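Local coordinates for protein ribosomal RNA small subunit methyltransferase E (Bacillus subtilis, PDB 1VHK) that probably methylates the N3 position of a specific uridine in 16S rRNA of the assembled 30S subunit, using S-adenosyl-L-methionine as methyl donor, at residues K94-A107 against R235-I247. Sequence-based numbering, arbitrary orientation.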
ATOM      1  N   LYS A  94      -8.956  -5.352 -10.949  1.00 39.86           N
ATOM      2  CA  LYS A  94      -7.711  -5.199 -10.219  1.00 36.20           C
ATOM      3  C   LYS A  94      -6.961  -3.927 -10.545  1.00 34.48           C
ATOM      4  O   LYS A  94      -6.210  -3.388  -9.715  1.00 33.43           O
ATOM      5  CB  LYS A  94      -6.835  -6.436 -10.439  1.00 34.01           C
ATOM      6  CG  LYS A  94      -7.424  -7.711  -9.874  1.00 31.00           C
ATOM      7  CD  LYS A  94      -6.860  -8.931 -10.578  1.00 33.39           C
ATOM      8  CE  LYS A  94      -7.272 -10.215  -9.887  1.00 31.67           C
ATOM      9  NZ  LYS A  94      -7.161 -11.395 -10.774  1.00 33.44           N
ATOM     10  N   LEU A  95      -7.208  -3.363 -11.729  1.00 32.39           N
ATOM     11  CA  LEU A  95      -6.558  -2.123 -12.112  1.00 31.01           C
ATOM     12  C   LEU A  95      -7.011  -0.958 -11.251  1.00 33.00           C
ATOM     13  O   LEU A  95      -6.196  -0.089 -10.926  1.00 34.86           O
ATOM     14  CB  LEU A  95      -6.706  -1.796 -13.564  1.00 24.32           C
ATOM     15  CG  LEU A  95      -5.518  -1.355 -14.375  1.00 26.32           C
ATOM     16  CD1 LEU A  95      -5.943  -0.361 -15.457  1.00 28.53           C
ATOM     17  CD2 LEU A  95      -4.369  -0.799 -13.565  1.00 26.65           C
ATOM     18  N   GLU A  96      -8.272  -0.920 -10.855  1.00 35.05           N
ATOM     19  CA  GLU A  96      -8.773   0.140  -9.986  1.00 36.55           C
ATOM     20  C   GLU A  96      -8.107   0.047  -8.604  1.00 34.28           C
ATOM     21  O   GLU A  96      -7.802   1.078  -8.037  1.00 33.74           O
ATOM     22  CB  GLU A  96     -10.286   0.077  -9.808  1.00 42.47           C
ATOM     23  CG  GLU A  96     -11.104   0.466 -11.017  1.00 48.26           C
ATOM     24  CD  GLU A  96     -12.596   0.424 -10.735  1.00 52.64           C
ATOM     25  OE1 GLU A  96     -12.960   0.269  -9.547  1.00 56.55           O
ATOM     26  OE2 GLU A  96     -13.415   0.554 -11.669  1.00 54.03           O
ATOM     27  N   TRP A  97      -7.885  -1.158  -8.115  1.00 33.41           N
ATOM     28  CA  TRP A  97      -7.233  -1.357  -6.821  1.00 34.26           C
ATOM     29  C   TRP A  97      -5.777  -0.919  -6.917  1.00 31.94           C
ATOM     30  O   TRP A  97      -5.222  -0.273  -6.046  1.00 29.74           O
ATOM     31  CB  TRP A  97      -7.309  -2.835  -6.423  1.00 44.96           C
ATOM     32  CG  TRP A  97      -7.527  -3.085  -4.966  1.00 55.62           C
ATOM     33  CD1 TRP A  97      -8.703  -2.919  -4.275  1.00 59.44           C
ATOM     34  CD2 TRP A  97      -6.566  -3.543  -4.002  1.00 60.32           C
ATOM     35  NE1 TRP A  97      -8.526  -3.230  -2.946  1.00 61.25           N
ATOM     36  CE2 TRP A  97      -7.225  -3.627  -2.756  1.00 61.71           C
ATOM     37  CE3 TRP A  97      -5.206  -3.881  -4.074  1.00 58.88           C
ATOM     38  CZ2 TRP A  97      -6.577  -4.048  -1.593  1.00 62.01           C
ATOM     39  CZ3 TRP A  97      -4.582  -4.297  -2.923  1.00 59.88           C
ATOM     40  CH2 TRP A  97      -5.257  -4.366  -1.693  1.00 61.29           C
ATOM     41  N   ILE A  98      -5.179  -1.222  -8.093  1.00 30.43           N
ATOM     42  CA  ILE A  98      -3.786  -0.840  -8.305  1.00 26.26           C
ATOM     43  C   ILE A  98      -3.684   0.680  -8.345  1.00 23.94           C
ATOM     44  O   ILE A  98      -2.732   1.230  -7.805  1.00 21.80           O
ATOM     45  CB  ILE A  98      -3.192  -1.488  -9.558  1.00 25.36           C
ATOM     46  CG1 ILE A  98      -2.833  -2.953  -9.295  1.00 27.97           C
ATOM     47  CG2 ILE A  98      -1.939  -0.750 -10.021  1.00 26.54           C
ATOM     48  CD1 ILE A  98      -2.844  -3.839 -10.540  1.00 26.32           C
ATOM     49  N   ILE A  99      -4.674   1.344  -8.938  1.00 21.90           N
ATOM     50  CA  ILE A  99      -4.609   2.809  -9.081  1.00 22.49           C
ATOM     51  C   ILE A  99      -4.846   3.469  -7.742  1.00 21.48           C
ATOM     52  O   ILE A  99      -4.193   4.394  -7.282  1.00 21.00           O
ATOM     53  CB  ILE A  99      -5.658   3.292 -10.117  1.00 26.01           C
ATOM     54  CG1 ILE A  99      -5.124   2.952 -11.537  1.00 28.45           C
ATOM     55  CG2 ILE A  99      -5.947   4.780 -10.054  1.00 20.62           C
ATOM     56  CD1 ILE A  99      -6.224   3.001 -12.585  1.00 30.04           C
ATOM     57  N   GLN A 100      -5.895   2.963  -7.073  1.00 20.96           N
ATOM     58  CA  GLN A 100      -6.248   3.492  -5.784  1.00 19.79           C
ATOM     59  C   GLN A 100      -5.109   3.325  -4.770  1.00 18.70           C
ATOM     60  O   GLN A 100      -4.638   4.324  -4.226  1.00 14.90           O
ATOM     61  CB  GLN A 100      -7.550   2.906  -5.272  1.00 16.32           C
ATOM     62  CG  GLN A 100      -7.907   3.498  -3.882  1.00 27.01           C
ATOM     63  CD  GLN A 100      -9.259   3.020  -3.404  1.00 27.56           C
ATOM     64  OE1 GLN A 100      -9.371   1.960  -2.780  1.00 30.15           O
ATOM     65  NE2 GLN A 100     -10.298   3.752  -3.770  1.00 28.19           N
ATOM     66  N   LYS A 101      -4.704   2.087  -4.469  1.00 17.05           N
ATOM     67  CA  LYS A 101      -3.686   1.943  -3.405  1.00 17.30           C
ATOM     68  C   LYS A 101      -2.401   2.606  -3.841  1.00 18.43           C
ATOM     69  O   LYS A 101      -1.819   3.409  -3.089  1.00 17.55           O
ATOM     70  CB  LYS A 101      -3.584   0.519  -2.936  1.00 18.13           C
ATOM     71  CG  LYS A 101      -4.929  -0.184  -2.955  1.00 26.33           C
ATOM     72  CD  LYS A 101      -5.556  -0.345  -1.616  1.00 31.98           C
ATOM     73  CE  LYS A 101      -7.066  -0.154  -1.633  1.00 30.84           C
ATOM     74  NZ  LYS A 101      -7.416   1.109  -0.891  1.00 30.29           N
ATOM     75  N   GLY A 102      -2.053   2.425  -5.136  1.00 17.01           N
ATOM     76  CA  GLY A 102      -0.949   3.032  -5.753  1.00 16.07           C
ATOM     77  C   GLY A 102      -0.875   4.525  -5.491  1.00 20.33           C
ATOM     78  O   GLY A 102       0.230   5.068  -5.314  1.00 22.36           O
ATOM     79  N   THR A 103      -1.987   5.253  -5.652  1.00 20.06           N
ATOM     80  CA  THR A 103      -1.971   6.680  -5.347  1.00 21.68           C
ATOM     81  C   THR A 103      -1.747   6.865  -3.838  1.00 21.13           C
ATOM     82  O   THR A 103      -0.853   7.635  -3.438  1.00 17.85           O
ATOM     83  CB  THR A 103      -3.252   7.410  -5.815  1.00 23.97           C
ATOM     84  OG1 THR A 103      -3.454   7.154  -7.219  1.00 20.45           O
ATOM     85  CG2 THR A 103      -3.155   8.922  -5.627  1.00 18.63           C
ATOM     86  N   GLU A 104      -2.495   6.139  -2.998  1.00 20.58           N
ATOM     87  CA  GLU A 104      -2.286   6.280  -1.548  1.00 22.48           C
ATOM     88  C   GLU A 104      -0.761   6.147  -1.293  1.00 23.31           C
ATOM     89  O   GLU A 104      -0.184   7.023  -0.677  1.00 24.05           O
ATOM     90  CB  GLU A 104      -3.016   5.305  -0.670  1.00 22.59           C
ATOM     91  CG  GLU A 104      -4.434   4.914  -0.902  1.00 28.13           C
ATOM     92  CD  GLU A 104      -5.049   3.860  -0.002  1.00 27.11           C
ATOM     93  OE1 GLU A 104      -4.745   3.767   1.204  1.00 23.47           O
ATOM     94  OE2 GLU A 104      -5.919   3.069  -0.475  1.00 26.33           O
ATOM     95  N   LEU A 105      -0.087   5.128  -1.846  1.00 21.41           N
ATOM     96  CA  LEU A 105       1.304   4.930  -1.664  1.00 20.85           C
ATOM     97  C   LEU A 105       2.291   5.828  -2.372  1.00 21.53           C
ATOM     98  O   LEU A 105       3.512   5.540  -2.314  1.00 21.10           O
ATOM     99  CB  LEU A 105       1.685   3.446  -1.874  1.00 18.72           C
ATOM    100  CG  LEU A 105       0.979   2.518  -0.877  1.00 22.88           C
ATOM    101  CD1 LEU A 105       0.902   1.106  -1.423  1.00 21.85           C
ATOM    102  CD2 LEU A 105       1.647   2.560   0.496  1.00 22.90           C
ATOM    103  N   GLY A 106       1.908   6.902  -3.040  1.00 21.14           N
ATOM    104  CA  GLY A 106       2.815   7.809  -3.667  1.00 20.88           C
ATOM    105  C   GLY A 106       3.143   7.671  -5.110  1.00 20.92           C
ATOM    106  O   GLY A 106       3.976   8.467  -5.609  1.00 22.87           O
ATOM    107  N   ALA A 107       2.628   6.720  -5.851  1.00 20.83           N
ATOM    108  CA  ALA A 107       2.929   6.553  -7.271  1.00 20.56           C
ATOM    109  C   ALA A 107       2.750   7.855  -8.031  1.00 21.97           C
ATOM    110  O   ALA A 107       1.797   8.599  -7.791  1.00 19.95           O
ATOM    111  CB  ALA A 107       1.972   5.504  -7.862  1.00 19.78           C
ATOM    112  N   ARG A 235       0.617 -11.338  -6.111  1.00 27.49           N
ATOM    113  CA  ARG A 235      -0.382 -11.146  -7.157  1.00 29.59           C
ATOM    114  C   ARG A 235      -0.137  -9.828  -7.871  1.00 30.86           C
ATOM    115  O   ARG A 235       0.540  -8.927  -7.368  1.00 29.77           O
ATOM    116  CB  ARG A 235      -1.802 -11.245  -6.579  1.00 31.65           C
ATOM    117  CG  ARG A 235      -2.074 -12.610  -5.940  1.00 33.99           C
ATOM    118  CD  ARG A 235      -3.293 -12.619  -5.058  1.00 36.96           C
ATOM    119  NE  ARG A 235      -3.356 -13.794  -4.174  1.00 38.89           N
ATOM    120  CZ  ARG A 235      -4.443 -14.528  -3.994  1.00 44.08           C
ATOM    121  NH1 ARG A 235      -4.428 -15.571  -3.175  1.00 44.38           N
ATOM    122  NH2 ARG A 235      -5.584 -14.247  -4.646  1.00 45.98           N
ATOM    123  N   THR A 236      -0.692  -9.664  -9.084  1.00 30.88           N
ATOM    124  CA  THR A 236      -0.487  -8.486  -9.864  1.00 30.67           C
ATOM    125  C   THR A 236      -0.882  -7.185  -9.199  1.00 31.57           C
ATOM    126  O   THR A 236      -0.310  -6.161  -9.610  1.00 32.03           O
ATOM    127  CB  THR A 236      -1.200  -8.481 -11.246  1.00 31.24           C
ATOM    128  OG1 THR A 236      -2.526  -8.982 -11.143  1.00 33.78           O
ATOM    129  CG2 THR A 236      -0.338  -9.328 -12.123  1.00 32.32           C
ATOM    130  N   GLU A 237      -1.931  -7.250  -8.397  1.00 30.37           N
ATOM    131  CA  GLU A 237      -2.433  -6.122  -7.653  1.00 30.22           C
ATOM    132  C   GLU A 237      -1.582  -5.889  -6.401  1.00 29.89           C
ATOM    133  O   GLU A 237      -1.454  -4.739  -5.962  1.00 30.05           O
ATOM    134  CB  GLU A 237      -3.918  -6.257  -7.345  1.00 26.57           C
ATOM    135  CG  GLU A 237      -4.352  -7.383  -6.466  1.00 28.79           C
ATOM    136  CD  GLU A 237      -4.483  -8.746  -7.074  1.00 31.41           C
ATOM    137  OE1 GLU A 237      -3.790  -9.088  -8.062  1.00 33.82           O
ATOM    138  OE2 GLU A 237      -5.298  -9.568  -6.566  1.00 32.93           O
ATOM    139  N   THR A 238      -0.808  -6.886  -5.985  1.00 30.96           N
ATOM    140  CA  THR A 238       0.029  -6.829  -4.795  1.00 29.44           C
ATOM    141  C   THR A 238       1.442  -6.340  -5.035  1.00 28.87           C
ATOM    142  O   THR A 238       1.904  -5.434  -4.304  1.00 30.60           O
ATOM    143  CB  THR A 238       0.078  -8.173  -4.043  1.00 26.98           C
ATOM    144  OG1 THR A 238      -1.231  -8.765  -4.002  1.00 23.41           O
ATOM    145  CG2 THR A 238       0.558  -7.989  -2.613  1.00 25.73           C
ATOM    146  N   ALA A 239       2.112  -6.763  -6.085  1.00 28.21           N
ATOM    147  CA  ALA A 239       3.475  -6.403  -6.428  1.00 25.41           C
ATOM    148  C   ALA A 239       3.814  -4.932  -6.393  1.00 23.15           C
ATOM    149  O   ALA A 239       4.796  -4.530  -5.763  1.00 22.04           O
ATOM    150  CB  ALA A 239       3.872  -6.964  -7.797  1.00 25.21           C
ATOM    151  N   PRO A 240       3.070  -4.074  -7.076  1.00 22.55           N
ATOM    152  CA  PRO A 240       3.313  -2.650  -7.085  1.00 22.71           C
ATOM    153  C   PRO A 240       3.144  -1.978  -5.719  1.00 22.11           C
ATOM    154  O   PRO A 240       3.712  -0.907  -5.469  1.00 19.78           O
ATOM    155  CB  PRO A 240       2.305  -2.080  -8.048  1.00 22.30           C
ATOM    156  CG  PRO A 240       1.584  -3.190  -8.657  1.00 23.16           C
ATOM    157  CD  PRO A 240       1.971  -4.461  -7.974  1.00 23.63           C
ATOM    158  N   LEU A 241       2.312  -2.552  -4.874  1.00 21.98           N
ATOM    159  CA  LEU A 241       2.050  -2.017  -3.544  1.00 24.44           C
ATOM    160  C   LEU A 241       3.284  -2.201  -2.648  1.00 24.89           C
ATOM    161  O   LEU A 241       3.767  -1.234  -2.078  1.00 23.02           O
ATOM    162  CB  LEU A 241       0.850  -2.740  -2.945  1.00 26.97           C
ATOM    163  CG  LEU A 241      -0.522  -2.118  -3.184  1.00 31.10           C
ATOM    164  CD1 LEU A 241      -0.631  -1.386  -4.530  1.00 28.35           C
ATOM    165  CD2 LEU A 241      -1.574  -3.206  -3.072  1.00 32.30           C
ATOM    166  N   TYR A 242       3.815  -3.418  -2.663  1.00 24.21           N
ATOM    167  CA  TYR A 242       5.087  -3.718  -2.014  1.00 25.67           C
ATOM    168  C   TYR A 242       6.169  -2.753  -2.505  1.00 26.82           C
ATOM    169  O   TYR A 242       6.900  -2.102  -1.744  1.00 25.40           O
ATOM    170  CB  TYR A 242       5.476  -5.153  -2.408  1.00 26.55           C
ATOM    171  CG  TYR A 242       6.788  -5.647  -1.881  1.00 27.85           C
ATOM    172  CD1 TYR A 242       6.799  -6.536  -0.811  1.00 28.91           C
ATOM    173  CD2 TYR A 242       8.013  -5.254  -2.429  1.00 27.48           C
ATOM    174  CE1 TYR A 242       7.988  -7.017  -0.292  1.00 30.57           C
ATOM    175  CE2 TYR A 242       9.204  -5.716  -1.911  1.00 28.99           C
ATOM    176  CZ  TYR A 242       9.188  -6.603  -0.848  1.00 31.51           C
ATOM    177  OH  TYR A 242      10.360  -7.092  -0.313  1.00 31.64           O
ATOM    178  N   ALA A 243       6.308  -2.704  -3.848  1.00 26.03           N
ATOM    179  CA  ALA A 243       7.292  -1.808  -4.430  1.00 26.31           C
ATOM    180  C   ALA A 243       7.139  -0.368  -3.974  1.00 25.20           C
ATOM    181  O   ALA A 243       8.152   0.269  -3.674  1.00 26.66           O
ATOM    182  CB  ALA A 243       7.259  -1.855  -5.959  1.00 25.57           C
ATOM    183  N   LEU A 244       5.934   0.212  -3.945  1.00 23.89           N
ATOM    184  CA  LEU A 244       5.864   1.634  -3.595  1.00 23.23           C
ATOM    185  C   LEU A 244       6.187   1.784  -2.094  1.00 23.70           C
ATOM    186  O   LEU A 244       6.799   2.763  -1.704  1.00 24.85           O
ATOM    187  CB  LEU A 244       4.584   2.297  -3.895  1.00 22.60           C
ATOM    188  CG  LEU A 244       4.121   2.948  -5.150  1.00 24.38           C
ATOM    189  CD1 LEU A 244       5.234   3.332  -6.088  1.00 17.70           C
ATOM    190  CD2 LEU A 244       3.015   2.138  -5.841  1.00 16.89           C
ATOM    191  N   SER A 245       5.686   0.848  -1.305  1.00 21.57           N
ATOM    192  CA  SER A 245       5.880   0.843   0.118  1.00 21.01           C
ATOM    193  C   SER A 245       7.349   0.712   0.475  1.00 20.74           C
ATOM    194  O   SER A 245       7.825   1.513   1.289  1.00 22.58           O
ATOM    195  CB  SER A 245       5.051  -0.272   0.797  1.00 22.86           C
ATOM    196  OG  SER A 245       3.666  -0.042   0.522  1.00 16.64           O
ATOM    197  N   ALA A 246       8.092  -0.138  -0.204  1.00 20.71           N
ATOM    198  CA  ALA A 246       9.538  -0.246   0.016  1.00 19.69           C
ATOM    199  C   ALA A 246      10.225   1.059  -0.360  1.00 20.70           C
ATOM    200  O   ALA A 246      11.038   1.577   0.419  1.00 21.69           O
ATOM    201  CB  ALA A 246      10.093  -1.426  -0.769  1.00 18.99           C
ATOM    202  N   ILE A 247       9.866   1.682  -1.487  1.00 20.01           N
ATOM    203  CA  ILE A 247      10.538   2.949  -1.856  1.00 19.87           C
ATOM    204  C   ILE A 247      10.338   3.988  -0.769  1.00 20.83           C
ATOM    205  O   ILE A 247      11.246   4.750  -0.379  1.00 16.95           O
ATOM    206  CB  ILE A 247      10.099   3.395  -3.257  1.00 15.57           C
ATOM    207  CG1 ILE A 247      10.810   2.579  -4.318  1.00 14.25           C
ATOM    208  CG2 ILE A 247      10.344   4.879  -3.524  1.00 15.06           C
ATOM    209  CD1 ILE A 247      10.008   2.217  -5.544  1.00 16.87           C
TER
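Leu241 reaches across to four residues of 94-107, and the carbons of its side chain meet overlapping sets of partners, atom by atom. Leu241 CB lies 4.1 Å from Leu105 CD1. The next atom, Leu241 CG, touches the same methyl and also the aliphatic root of Lys101, at 4.0 Å from its CB. From there the branches part: Leu241 CD1 lies between Lys101 CB and the backbone N of Gly102, 3.9 Å from the former, while Leu241 CD2 approaches the indole of Trp97 obliquely, nearest to CZ3 at 3.2 Å. Further along, Leu105 and Leu244 meet side by side, CB to CB at 3.7 Å, and both methyls of Leu105 lie against Ser245 OG, which is bonded back to Leu241 O from above the carbonyl plane. Ala107 CB closes this end against Leu244 CD2, in the Schellman motif that ends the helix, where Gly106 has positive phi, Ala107 N bonds Gly102 O and Gly106 N bonds Thr103 O.

The axes of 94-104 and 239-247 run 8° from parallel and come within 9.6 Å, the two helices lying side by side over the parallel sheet of this SPOUT methyltransferase: Leu244 touches strand 82-88 and Pro240 strand 200-205. SPOUT domains carry a C-terminal trefoil knot and generally work as dimers, and here the second subunit places its Tyr242 against Leu105 and Ser245.

At the other end Ile98 CG1 crosses over Glu237, 3.6 Å from its CA. Glu237 CG sits between the backbone N and the carbonyl carbon (chi1 64°), and a bend at chi2 carries the carboxylate obliquely across the Lys94 chain to pair with Lys101 of the second subunit; Lys94 NZ itself bridges to Glu208. Lys101 sets CD 3.8 Å above the Trp97 plane, toward the ring's rim, and its NZ donates a hydrogen bond to Gln100 OE1 and makes salt bridges to Glu104 of its own chain and to Glu237 of the second subunit. Replacing it with an alanine would probably leave the carboxylates of Glu104 and of Glu237 of the second subunit without this shared cation, and take away the methylene packed over the Trp97 rim.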